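PDB 4A39: metallo-carboxypeptidase, which probably removes C-terminal amino acids from peptides or proteins as a zinc-dependent cytosolic carboxypeptidase of the M14 family. Local coordinates for residues T151-R156 against R231-G236; W174-Q179 against P218-D223. All coordinates share one frame; numbering follows the deposited sequence.

Contact 1. Residues T151-R156 against R231-G236; sequences TSVQGR and RTNAAG. With GEM ((2-guanidinoethylmercapto)succinic acid), chain D.
V153 and A234, each the second residue of a type I beta turn, meet corner to corner without any hydrogen bond joining the two turns. The first turn, S152 to G155, closes the hairpin between strands 144-151 and 157-163 and carries a G1 beta bulge: G155 N donates to S152 O at 3.0 Å, and S152 N reaches on to R156 O. The second, N233 to G236, lies in the loop between helices 222-226 and 252-264. Both end in a glycine with positive phi, where a CB would press on the preceding carbonyl oxygen.

The junction is small and apolar. V153 CB lies 4.0 Å from A234 CB, and the compact methyl lets the turns approach. With CG1 anti to the backbone N (chi1 171°), V153 turns CG2 over to N233, where it rests 3.8 Å from ND2, the two side chains crossing at about a right angle. That amide nitrogen is satisfied by R250 O and E253. Q154 meets the same methyl from a second direction, its CG 3.7 Å from A234 CB and its amide end lying just beyond. Serine suits the start of the hairpin turn because S152 OG accepts from R156 N at 2.8 Å, tying the first residue of the turn to the residue that follows it.

At the far end of 231-236 the work is quite different: R231 reaches into the inhibitor pocket. A bend at chi2 (79°) directs its guanidinium, held through NE by D238, to both carboxylates of the succinate part. NH1 gives a hydrogen bond to GEM O13 at 3.0 Å, and NH2 a nearly straight one (174°) to GEM O15, 2.7 Å away at the edge of the guanidinium.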
ATOM      1  N   THR A 151     -15.119   4.415  11.509  1.00  8.36           N
ATOM      2  CA  THR A 151     -15.484   3.043  11.833  1.00  8.58           C
ATOM      3  C   THR A 151     -15.766   2.240  10.571  1.00  7.81           C
ATOM      4  O   THR A 151     -16.601   2.619   9.749  1.00  8.43           O
ATOM      5  CB  THR A 151     -16.723   3.018  12.746  1.00 10.46           C
ATOM      6  OG1 THR A 151     -16.449   3.775  13.932  1.00 12.69           O
ATOM      7  CG2 THR A 151     -17.078   1.594  13.133  1.00 10.31           C
ATOM      8  N   SER A 152     -15.055   1.127  10.421  1.00  7.14           N
ATOM      9  CA  SER A 152     -15.220   0.267   9.256  1.00  8.40           C
ATOM     10  C   SER A 152     -16.542  -0.489   9.315  1.00  9.09           C
ATOM     11  O   SER A 152     -17.229  -0.488  10.336  1.00  9.06           O
ATOM     12  CB  SER A 152     -14.074  -0.741   9.183  1.00  7.78           C
ATOM     13  OG  SER A 152     -14.200  -1.701  10.219  1.00  6.58           O
ATOM     14  N   VAL A 153     -16.893  -1.140   8.215  1.00  8.60           N
ATOM     15  CA  VAL A 153     -18.128  -1.905   8.154  1.00  7.66           C
ATOM     16  C   VAL A 153     -18.244  -2.885   9.321  1.00  8.30           C
ATOM     17  O   VAL A 153     -19.318  -3.030   9.919  1.00  8.63           O
ATOM     18  CB  VAL A 153     -18.219  -2.685   6.826  1.00  8.02           C
ATOM     19  CG1 VAL A 153     -19.402  -3.640   6.861  1.00  8.50           C
ATOM     20  CG2 VAL A 153     -18.355  -1.710   5.668  1.00  7.83           C
ATOM     21  N   GLN A 154     -17.136  -3.540   9.659  1.00  7.69           N
ATOM     22  CA  GLN A 154     -17.142  -4.516  10.742  1.00  8.16           C
ATOM     23  C   GLN A 154     -16.714  -3.987  12.112  1.00  8.51           C
ATOM     24  O   GLN A 154     -16.411  -4.766  13.014  1.00  8.83           O
ATOM     25  CB  GLN A 154     -16.289  -5.725  10.355  1.00  9.31           C
ATOM     26  CG  GLN A 154     -16.737  -6.381   9.052  1.00  9.79           C
ATOM     27  CD  GLN A 154     -16.040  -7.697   8.801  1.00 11.45           C
ATOM     28  OE1 GLN A 154     -14.832  -7.809   8.988  1.00 11.02           O
ATOM     29  NE2 GLN A 154     -16.799  -8.704   8.370  1.00 10.46           N
ATOM     30  N   GLY A 155     -16.679  -2.668  12.264  1.00  8.37           N
ATOM     31  CA  GLY A 155     -16.337  -2.088  13.553  1.00  8.70           C
ATOM     32  C   GLY A 155     -14.878  -1.969  13.952  1.00  7.96           C
ATOM     33  O   GLY A 155     -14.550  -2.095  15.131  1.00  8.23           O
ATOM     34  N   ARG A 156     -14.001  -1.738  12.982  1.00  6.52           N
ATOM     35  CA  ARG A 156     -12.584  -1.566  13.274  1.00  6.87           C
ATOM     36  C   ARG A 156     -12.253  -0.081  13.108  1.00  6.81           C
ATOM     37  O   ARG A 156     -12.885   0.616  12.312  1.00  9.05           O
ATOM     38  CB  ARG A 156     -11.736  -2.425  12.330  1.00  6.66           C
ATOM     39  CG  ARG A 156     -11.930  -3.926  12.539  1.00  7.10           C
ATOM     40  CD  ARG A 156     -10.910  -4.747  11.762  1.00  8.39           C
ATOM     41  NE  ARG A 156     -10.999  -6.169  12.089  1.00  9.15           N
ATOM     42  CZ  ARG A 156     -11.924  -6.998  11.610  1.00  9.67           C
ATOM     43  NH1 ARG A 156     -12.848  -6.555  10.766  1.00  9.28           N
ATOM     44  NH2 ARG A 156     -11.930  -8.270  11.987  1.00 12.63           N
ATOM     45  N   ARG A 231      -8.750  -6.659  -2.920  1.00  6.62           N
ATOM     46  CA  ARG A 231      -9.346  -5.447  -3.456  1.00  5.63           C
ATOM     47  C   ARG A 231     -10.457  -4.694  -2.734  1.00  4.89           C
ATOM     48  O   ARG A 231     -10.473  -3.458  -2.737  1.00  7.43           O
ATOM     49  CB  ARG A 231      -9.853  -5.798  -4.854  1.00  5.42           C
ATOM     50  CG  ARG A 231     -10.227  -4.633  -5.730  1.00  5.00           C
ATOM     51  CD  ARG A 231      -8.989  -4.012  -6.313  1.00  6.83           C
ATOM     52  NE  ARG A 231      -9.324  -2.833  -7.095  1.00  7.42           N
ATOM     53  CZ  ARG A 231      -8.432  -2.000  -7.613  1.00  9.92           C
ATOM     54  NH1 ARG A 231      -7.131  -2.216  -7.438  1.00 10.45           N
ATOM     55  NH2 ARG A 231      -8.845  -0.937  -8.287  1.00  7.65           N
ATOM     56  N   THR A 232     -11.385  -5.425  -2.132  1.00  5.03           N
ATOM     57  CA  THR A 232     -12.545  -4.793  -1.515  1.00  4.68           C
ATOM     58  C   THR A 232     -12.652  -4.768   0.003  1.00  4.81           C
ATOM     59  O   THR A 232     -11.936  -5.483   0.701  1.00  5.16           O
ATOM     60  CB  THR A 232     -13.831  -5.437  -2.071  1.00  5.41           C
ATOM     61  OG1 THR A 232     -13.819  -6.849  -1.808  1.00  6.01           O
ATOM     62  CG2 THR A 232     -13.924  -5.215  -3.577  1.00  5.08           C
ATOM     63  N   ASN A 233     -13.547  -3.917   0.506  1.00  6.39           N
ATOM     64  CA  ASN A 233     -13.773  -3.841   1.941  1.00  6.07           C
ATOM     65  C   ASN A 233     -14.752  -4.964   2.271  1.00  7.02           C
ATOM     66  O   ASN A 233     -15.097  -5.756   1.387  1.00  6.78           O
ATOM     67  CB  ASN A 233     -14.301  -2.450   2.368  1.00  6.38           C
ATOM     68  CG  ASN A 233     -15.762  -2.193   1.987  1.00  6.96           C
ATOM     69  OD1 ASN A 233     -16.373  -2.928   1.220  1.00  5.28           O
ATOM     70  ND2 ASN A 233     -16.316  -1.107   2.529  1.00  5.72           N
ATOM     71  N   ALA A 234     -15.185  -5.049   3.523  1.00  8.57           N
ATOM     72  CA  ALA A 234     -16.080  -6.125   3.941  1.00  7.46           C
ATOM     73  C   ALA A 234     -17.376  -6.236   3.153  1.00  8.45           C
ATOM     74  O   ALA A 234     -17.858  -7.345   2.924  1.00  9.22           O
ATOM     75  CB  ALA A 234     -16.390  -6.000   5.437  1.00  7.47           C
ATOM     76  N   ALA A 235     -17.936  -5.104   2.735  1.00  7.02           N
ATOM     77  CA  ALA A 235     -19.191  -5.107   1.986  1.00  6.63           C
ATOM     78  C   ALA A 235     -19.006  -5.430   0.504  1.00  7.82           C
ATOM     79  O   ALA A 235     -19.980  -5.484  -0.250  1.00  9.14           O
ATOM     80  CB  ALA A 235     -19.903  -3.755   2.142  1.00  5.92           C
ATOM     81  N   GLY A 236     -17.762  -5.645   0.088  1.00  7.43           N
ATOM     82  CA  GLY A 236     -17.492  -5.962  -1.304  1.00  8.13           C
ATOM     83  C   GLY A 236     -17.313  -4.762  -2.219  1.00  7.43           C
ATOM     84  O   GLY A 236     -17.368  -4.897  -3.441  1.00  9.21           O
TER
HETATM   85  C8  GEM D1377      -5.413   2.305  -9.141  1.00 20.65           C
HETATM   86  S7  GEM D1377      -4.954   3.630  -7.966  1.00 27.79           S
HETATM   87  C6  GEM D1377      -4.723   5.033  -9.118  1.00 21.99           C
HETATM   88  C5  GEM D1377      -4.266   4.636 -10.525  1.00 19.59           C
HETATM   89  N3  GEM D1377      -5.357   3.973 -11.252  1.00 18.95           N
HETATM   90  C1  GEM D1377      -5.876   4.558 -12.331  1.00 17.79           C
HETATM   91  N4  GEM D1377      -5.408   5.739 -12.726  1.00 18.93           N
HETATM   92  N2  GEM D1377      -6.862   3.977 -13.008  1.00 18.70           N
HETATM   93  C9  GEM D1377      -6.785   1.713  -8.812  1.00 19.23           C
HETATM   94  O14 GEM D1377      -7.447   2.252  -7.896  1.00 16.11           O
HETATM   95  O15 GEM D1377      -7.147   0.728  -9.489  1.00 18.70           O
HETATM   96  C10 GEM D1377      -4.345   1.209  -9.173  1.00 17.72           C
HETATM   97  C11 GEM D1377      -4.185   0.528  -7.811  1.00 15.49           C
HETATM   98  O12 GEM D1377      -3.029   0.452  -7.338  1.00  9.14           O
HETATM   99  O13 GEM D1377      -5.221   0.080  -7.280  1.00 12.44           O

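Contact 2. Residues W174-Q179 against P218-D223; sequences WVIAQQ and PNMNPD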
ATOM      1  N   TRP A 174      -2.293  15.805   3.117  1.00  7.00           N
ATOM      2  CA  TRP A 174      -2.922  14.516   3.364  1.00  6.71           C
ATOM      3  C   TRP A 174      -2.271  13.316   2.696  1.00  4.93           C
ATOM      4  O   TRP A 174      -1.927  13.348   1.508  1.00  5.00           O
ATOM      5  CB  TRP A 174      -4.387  14.556   2.924  1.00  5.98           C
ATOM      6  CG  TRP A 174      -5.258  15.466   3.726  1.00  6.87           C
ATOM      7  CD1 TRP A 174      -5.209  16.832   3.774  1.00  8.76           C
ATOM      8  CD2 TRP A 174      -6.337  15.071   4.578  1.00  6.48           C
ATOM      9  NE1 TRP A 174      -6.199  17.312   4.606  1.00  7.72           N
ATOM     10  CE2 TRP A 174      -6.905  16.251   5.110  1.00  7.73           C
ATOM     11  CE3 TRP A 174      -6.881  13.830   4.943  1.00  6.64           C
ATOM     12  CZ2 TRP A 174      -7.994  16.228   5.989  1.00  9.37           C
ATOM     13  CZ3 TRP A 174      -7.964  13.806   5.819  1.00  7.60           C
ATOM     14  CH2 TRP A 174      -8.509  15.001   6.331  1.00  8.66           C
ATOM     15  N   VAL A 175      -2.136  12.246   3.472  1.00  4.86           N
ATOM     16  CA  VAL A 175      -1.580  10.994   2.975  1.00  4.29           C
ATOM     17  C   VAL A 175      -2.405   9.848   3.554  1.00  4.60           C
ATOM     18  O   VAL A 175      -2.487   9.705   4.779  1.00  5.85           O
ATOM     19  CB  VAL A 175      -0.119  10.803   3.420  1.00  6.45           C
ATOM     20  CG1 VAL A 175       0.442   9.526   2.812  1.00  7.03           C
ATOM     21  CG2 VAL A 175       0.709  12.003   2.995  1.00  5.63           C
ATOM     22  N   ILE A 176      -3.036   9.064   2.682  1.00  4.25           N
ATOM     23  CA  ILE A 176      -3.826   7.916   3.124  1.00  4.73           C
ATOM     24  C   ILE A 176      -3.268   6.661   2.456  1.00  5.63           C
ATOM     25  O   ILE A 176      -2.706   6.725   1.354  1.00  4.56           O
ATOM     26  CB  ILE A 176      -5.335   8.078   2.795  1.00  5.39           C
ATOM     27  CG1 ILE A 176      -5.572   7.995   1.289  1.00  6.10           C
ATOM     28  CG2 ILE A 176      -5.839   9.414   3.343  1.00  5.81           C
ATOM     29  CD1 ILE A 176      -7.036   8.035   0.916  1.00 11.35           C
ATOM     30  N   ALA A 177      -3.428   5.520   3.115  1.00  2.75           N
ATOM     31  CA  ALA A 177      -2.861   4.286   2.582  1.00  3.03           C
ATOM     32  C   ALA A 177      -3.719   3.033   2.641  1.00  3.81           C
ATOM     33  O   ALA A 177      -4.623   2.903   3.465  1.00  3.83           O
ATOM     34  CB  ALA A 177      -1.536   4.007   3.285  1.00  1.64           C
ATOM     35  N   GLN A 178      -3.385   2.112   1.745  1.00  4.11           N
ATOM     36  CA  GLN A 178      -4.003   0.798   1.636  1.00  5.17           C
ATOM     37  C   GLN A 178      -5.519   0.699   1.514  1.00  5.44           C
ATOM     38  O   GLN A 178      -6.155  -0.076   2.232  1.00  5.80           O
ATOM     39  CB  GLN A 178      -3.506  -0.089   2.795  1.00  4.13           C
ATOM     40  CG  GLN A 178      -3.082  -1.501   2.355  1.00  3.84           C
ATOM     41  CD  GLN A 178      -2.317  -2.258   3.433  1.00  3.84           C
ATOM     42  OE1 GLN A 178      -1.376  -1.730   4.018  1.00  5.83           O
ATOM     43  NE2 GLN A 178      -2.710  -3.508   3.688  1.00  5.94           N
ATOM     44  N   GLN A 179      -6.102   1.482   0.610  1.00  4.37           N
ATOM     45  CA  GLN A 179      -7.541   1.389   0.371  1.00  3.14           C
ATOM     46  C   GLN A 179      -7.813  -0.029  -0.133  1.00  3.89           C
ATOM     47  O   GLN A 179      -8.882  -0.591   0.099  1.00  5.16           O
ATOM     48  CB  GLN A 179      -7.992   2.383  -0.691  1.00  4.07           C
ATOM     49  CG  GLN A 179      -8.107   3.811  -0.222  1.00  4.60           C
ATOM     50  CD  GLN A 179      -8.817   4.652  -1.254  1.00  4.93           C
ATOM     51  OE1 GLN A 179     -10.047   4.604  -1.370  1.00  5.80           O
ATOM     52  NE2 GLN A 179      -8.050   5.403  -2.038  1.00  4.47           N
ATOM     53  N   PRO A 218      -3.032   5.791   8.275  1.00  6.57           N
ATOM     54  CA  PRO A 218      -2.201   4.592   8.102  1.00  6.54           C
ATOM     55  C   PRO A 218      -2.849   3.415   7.374  1.00  5.91           C
ATOM     56  O   PRO A 218      -2.168   2.694   6.638  1.00  5.33           O
ATOM     57  CB  PRO A 218      -1.808   4.238   9.531  1.00  7.05           C
ATOM     58  CG  PRO A 218      -1.718   5.583  10.180  1.00  8.37           C
ATOM     59  CD  PRO A 218      -2.965   6.266   9.668  1.00  7.53           C
ATOM     60  N   ASN A 219      -4.142   3.195   7.595  1.00  5.38           N
ATOM     61  CA  ASN A 219      -4.825   2.098   6.909  1.00  5.12           C
ATOM     62  C   ASN A 219      -6.304   2.377   6.671  1.00  5.20           C
ATOM     63  O   ASN A 219      -7.101   2.503   7.607  1.00  6.19           O
ATOM     64  CB  ASN A 219      -4.652   0.781   7.668  1.00  5.67           C
ATOM     65  CG  ASN A 219      -5.064  -0.417   6.835  1.00  4.81           C
ATOM     66  OD1 ASN A 219      -6.250  -0.641   6.594  1.00  5.67           O
ATOM     67  ND2 ASN A 219      -4.080  -1.183   6.368  1.00  5.32           N
ATOM     68  N   MET A 220      -6.655   2.458   5.392  1.00  4.83           N
ATOM     69  CA  MET A 220      -8.011   2.753   4.942  1.00  4.19           C
ATOM     70  C   MET A 220      -8.963   1.570   4.854  1.00  5.37           C
ATOM     71  O   MET A 220     -10.146   1.768   4.586  1.00  6.19           O
ATOM     72  CB  MET A 220      -7.967   3.396   3.554  1.00  4.21           C
ATOM     73  CG  MET A 220      -7.504   4.841   3.504  1.00  4.00           C
ATOM     74  SD  MET A 220      -8.719   5.961   4.211  1.00  6.28           S
ATOM     75  CE  MET A 220     -10.066   5.763   3.036  1.00  5.57           C
ATOM     76  N   ASN A 221      -8.464   0.356   5.068  1.00  4.44           N
ATOM     77  CA  ASN A 221      -9.312  -0.834   4.938  1.00  5.78           C
ATOM     78  C   ASN A 221      -8.894  -1.930   5.915  1.00  6.17           C
ATOM     79  O   ASN A 221      -8.410  -2.987   5.505  1.00  5.78           O
ATOM     80  CB  ASN A 221      -9.202  -1.367   3.502  1.00  7.16           C
ATOM     81  CG  ASN A 221     -10.400  -2.204   3.082  1.00  7.00           C
ATOM     82  OD1 ASN A 221     -11.066  -2.839   3.906  1.00  5.51           O
ATOM     83  ND2 ASN A 221     -10.662  -2.225   1.780  1.00  6.85           N
ATOM     84  N   PRO A 222      -9.077  -1.696   7.223  1.00  5.65           N
ATOM     85  CA  PRO A 222      -8.700  -2.701   8.221  1.00  6.16           C
ATOM     86  C   PRO A 222      -9.435  -4.028   8.080  1.00  6.69           C
ATOM     87  O   PRO A 222      -8.852  -5.083   8.335  1.00  6.37           O
ATOM     88  CB  PRO A 222      -8.991  -2.002   9.549  1.00  7.23           C
ATOM     89  CG  PRO A 222     -10.094  -1.050   9.205  1.00  6.10           C
ATOM     90  CD  PRO A 222      -9.642  -0.500   7.868  1.00  7.77           C
ATOM     91  N   ASP A 223     -10.705  -3.987   7.679  1.00  6.96           N
ATOM     92  CA  ASP A 223     -11.472  -5.223   7.514  1.00  6.40           C
ATOM     93  C   ASP A 223     -10.854  -6.081   6.415  1.00  5.83           C
ATOM     94  O   ASP A 223     -10.597  -7.267   6.607  1.00  5.05           O
ATOM     95  CB  ASP A 223     -12.929  -4.931   7.144  1.00  6.72           C
ATOM     96  CG  ASP A 223     -13.674  -4.173   8.222  1.00  5.43           C
ATOM     97  OD1 ASP A 223     -13.169  -4.078   9.363  1.00  7.47           O
ATOM     98  OD2 ASP A 223     -14.782  -3.681   7.921  1.00  7.11           O
TER
HETATM   99  O   HOH W   1      -5.874  -2.343   4.049  1.00  3.28           O
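At the carboxyl ends of the neighbouring parallel strands 171-177 and 212-217, in the central sheet of the carboxypeptidase fold, the two chains leave the sheet still bonded together. M220 N donates to A177 O at 2.8 Å, almost in line with the carbonyl (177°), so the last residue of strand 171-177 is bonded to a residue three past the end of strand 212-217. The methyl of A177 is small enough to lie 3.7 Å from P218 O. M220, flexible and bent at chi2 and chi3, packs its CG 4.0 Å from I176 CB and runs beside Q179, its CB 3.8 Å from Q179 CG.

Asparagines shape the turn into helix 222-226. N219 OD1 accepts from N221 N at 2.9 Å, an Asx turn, and its ND2 is held by E187. N221, the N-cap, uses both ends of its amide: OD1 takes G224 N, and ND2 sends a straight bond (173°) to Q179 O, 2.9 Å away in the plane of the N221 amide, though tilted from the Q179 carbonyl plane. That carbonyl belongs to the residue just before the zinc ligand H180. Bonds from M220 and N221 thus grip the chain on either side of Q178, probably helping to position the start of the metal site.

In the fold
D223 joins the two contacts, whose centres are 12 Å apart. From the first turn of helix 222-226, just beyond the asparagine N-cap of contact 2, its OD1 lies 2.7 Å from S152 OG, probably hydrogen-bonded, and 2.9 Å from R156 NH1 in a salt bridge; OD2 accepts from Q154 N. The hairpin of contact 1 is thereby fastened to the helix, and N233 CA packs 3.5 Å from N221 OD1. The contacts lie at different distances from the site: the Q179 side chain is about 6 Å from the zinc, that of N233 about 13 Å. R231 instead reaches the inhibitor directly, alongside N240 and R241, and N240 also bonds Q179.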